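Local coordinates for protein amicyanin (Paracoccus versutus, PDB 1ID2) that carries electrons as a type I blue copper protein of the plastocyanin/azurin family, its single copper ion probably shuttling between two oxidation states, at residues V56-K60 with G61-E65. Numbering follows the deposited sequence.
Sequences VAFKK and GIVGE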
ATOM      1  N   VAL A  56      -2.482  -0.551  -4.838  1.00 17.24           N
ATOM      2  CA  VAL A  56      -1.042  -0.464  -4.554  1.00 11.75           C
ATOM      3  C   VAL A  56      -0.362  -1.584  -5.321  1.00 15.85           C
ATOM      4  O   VAL A  56      -0.847  -2.718  -5.280  1.00 15.84           O
ATOM      5  CB  VAL A  56      -0.759  -0.620  -3.024  1.00 18.06           C
ATOM      6  CG1 VAL A  56       0.727  -0.757  -2.750  1.00 26.35           C
ATOM      7  CG2 VAL A  56      -1.269   0.593  -2.296  1.00 18.76           C
ATOM      8  N   ALA A  57       0.601  -1.227  -6.179  1.00 27.02           N
ATOM      9  CA  ALA A  57       1.305  -2.204  -7.014  1.00  9.84           C
ATOM     10  C   ALA A  57       2.823  -2.006  -7.043  1.00 14.71           C
ATOM     11  O   ALA A  57       3.343  -0.920  -6.733  1.00 12.97           O
ATOM     12  CB  ALA A  57       0.741  -2.189  -8.441  1.00  5.36           C
ATOM     13  N   PHE A  58       3.530  -3.111  -7.255  1.00  6.14           N
ATOM     14  CA  PHE A  58       4.994  -3.116  -7.245  1.00 15.32           C
ATOM     15  C   PHE A  58       5.422  -3.775  -8.556  1.00 10.70           C
ATOM     16  O   PHE A  58       4.785  -4.725  -9.009  1.00 14.82           O
ATOM     17  CB  PHE A  58       5.554  -3.923  -6.049  1.00  9.65           C
ATOM     18  CG  PHE A  58       5.202  -3.351  -4.660  1.00 12.01           C
ATOM     19  CD1 PHE A  58       5.980  -2.371  -4.073  1.00 12.35           C
ATOM     20  CD2 PHE A  58       4.097  -3.811  -3.955  1.00  6.19           C
ATOM     21  CE1 PHE A  58       5.652  -1.843  -2.813  1.00 10.56           C
ATOM     22  CE2 PHE A  58       3.772  -3.288  -2.699  1.00  9.93           C
ATOM     23  CZ  PHE A  58       4.544  -2.309  -2.133  1.00 17.90           C
ATOM     24  N   LYS A  59       6.379  -3.161  -9.245  1.00 25.03           N
ATOM     25  CA  LYS A  59       7.006  -3.768 -10.423  1.00 12.55           C
ATOM     26  C   LYS A  59       7.781  -5.030 -10.008  1.00 22.24           C
ATOM     27  O   LYS A  59       8.001  -5.274  -8.818  1.00 36.48           O
ATOM     28  CB  LYS A  59       7.993  -2.784 -11.074  1.00 19.97           C
ATOM     29  CG  LYS A  59       7.391  -1.514 -11.677  1.00 23.35           C
ATOM     30  CD  LYS A  59       6.860  -1.792 -13.065  1.00 22.53           C
ATOM     31  CE  LYS A  59       6.037  -0.638 -13.612  1.00 32.33           C
ATOM     32  NZ  LYS A  59       4.976  -1.154 -14.540  1.00 49.54           N
ATOM     33  N   LYS A  60       8.292  -5.758 -10.999  1.00 20.62           N
ATOM     34  CA  LYS A  60       9.091  -6.955 -10.756  1.00 10.92           C
ATOM     35  C   LYS A  60      10.330  -6.581  -9.961  1.00 22.57           C
ATOM     36  O   LYS A  60      10.950  -5.551 -10.227  1.00 30.94           O
ATOM     37  CB  LYS A  60       9.543  -7.583 -12.077  1.00 26.21           C
ATOM     38  CG  LYS A  60       8.750  -8.807 -12.515  1.00 69.01           C
ATOM     39  CD  LYS A  60       9.619  -9.803 -13.292  1.00 74.12           C
ATOM     40  CE  LYS A  60      10.573  -9.109 -14.269  1.00 64.93           C
ATOM     41  NZ  LYS A  60       9.877  -8.358 -15.365  1.00 52.18           N
ATOM     42  N   GLY A  61      10.713  -7.440  -9.024  1.00 17.40           N
ATOM     43  CA  GLY A  61      12.016  -7.304  -8.405  1.00 11.05           C
ATOM     44  C   GLY A  61      12.019  -6.382  -7.217  1.00 39.00           C
ATOM     45  O   GLY A  61      13.084  -6.061  -6.693  1.00 27.71           O
ATOM     46  N   ILE A  62      10.841  -5.925  -6.802  1.00 32.26           N
ATOM     47  CA  ILE A  62      10.766  -4.949  -5.718  1.00 50.84           C
ATOM     48  C   ILE A  62      10.393  -5.609  -4.377  1.00 22.50           C
ATOM     49  O   ILE A  62      11.169  -5.546  -3.427  1.00 25.41           O
ATOM     50  CB  ILE A  62       9.784  -3.786  -6.071  1.00 21.39           C
ATOM     51  CG1 ILE A  62      10.208  -3.122  -7.388  1.00 26.56           C
ATOM     52  CG2 ILE A  62       9.744  -2.759  -4.949  1.00 17.94           C
ATOM     53  CD1 ILE A  62      11.490  -2.327  -7.322  1.00 22.00           C
ATOM     54  N   VAL A  63       9.249  -6.291  -4.318  1.00 35.00           N
ATOM     55  CA  VAL A  63       8.879  -7.018  -3.104  1.00 33.32           C
ATOM     56  C   VAL A  63       9.042  -8.516  -3.258  1.00 56.21           C
ATOM     57  O   VAL A  63       8.685  -9.280  -2.362  1.00 21.31           O
ATOM     58  CB  VAL A  63       7.424  -6.741  -2.669  1.00 13.58           C
ATOM     59  CG1 VAL A  63       7.350  -5.378  -2.037  1.00  9.71           C
ATOM     60  CG2 VAL A  63       6.456  -6.897  -3.849  1.00 13.15           C
ATOM     61  N   GLY A  64       9.528  -8.923  -4.422  1.00 50.35           N
ATOM     62  CA  GLY A  64       9.736 -10.323  -4.725  1.00 31.56           C
ATOM     63  C   GLY A  64      10.343 -10.374  -6.108  1.00 30.09           C
ATOM     64  O   GLY A  64      10.618  -9.324  -6.694  1.00 46.29           O
ATOM     65  N   GLU A  65      10.487 -11.575  -6.659  1.00 47.50           N
ATOM     66  CA  GLU A  65      10.974 -11.740  -8.028  1.00 48.93           C
ATOM     67  C   GLU A  65       9.900 -11.297  -9.020  1.00 31.59           C
ATOM     68  O   GLU A  65      10.201 -10.661 -10.029  1.00 49.36           O
ATOM     69  CB  GLU A  65      11.350 -13.200  -8.284  1.00 53.57           C
ATOM     70  CG  GLU A  65      12.036 -13.442  -9.621  1.00 63.99           C
ATOM     71  CD  GLU A  65      12.376 -14.901  -9.850  1.00 69.72           C
ATOM     72  OE1 GLU A  65      11.476 -15.667 -10.256  1.00 77.30           O
ATOM     73  OE2 GLU A  65      13.545 -15.282  -9.632  1.00 71.35           O
TER
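Phe58 meets Val63 and Ile62 where the chain leaves strand 57-58 and turns back on itself. The CG1 methyl of Val63 sits over one ring face, 3.8 Å from the centroid of the Phe58 ring and 7° off its normal, a CH-pi contact. Val63 CG2 lies 3.8 Å from Phe58 CB, and Ile62 CG2 reaches Phe58 CD1 obliquely at 3.9 Å. A flat aromatic suits this place because one valine methyl can lie over its centre while the other fits against the CB-CG end. With an alanine here, Val63 CG1 would probably lose the ring face it lies on and a gap would open beside Ile62. Next, Lys59 O lies 3.4 Å from Ile62 CG1; chi1 of -56° sets CG1 beside the Ile62 nitrogen and CG2 anti to it, toward Phe58. The bent chain of Lys60 runs outward, its CD 3.4 Å from Glu65 O. Lysines suit both exposed positions, where their charged ends can face solvent. Gly61 follows with phi 87°, where a side chain would jam against the preceding carbonyl. The loop's hydrophobic side packs on the cupredoxin beta-sandwich: Phe58 on Ile81 and Phe83 of strand 77-83, Val63 on Tyr89 of strand 87-92, and both on Phe68 of strand 68-69, the antiparallel partner of 57-58.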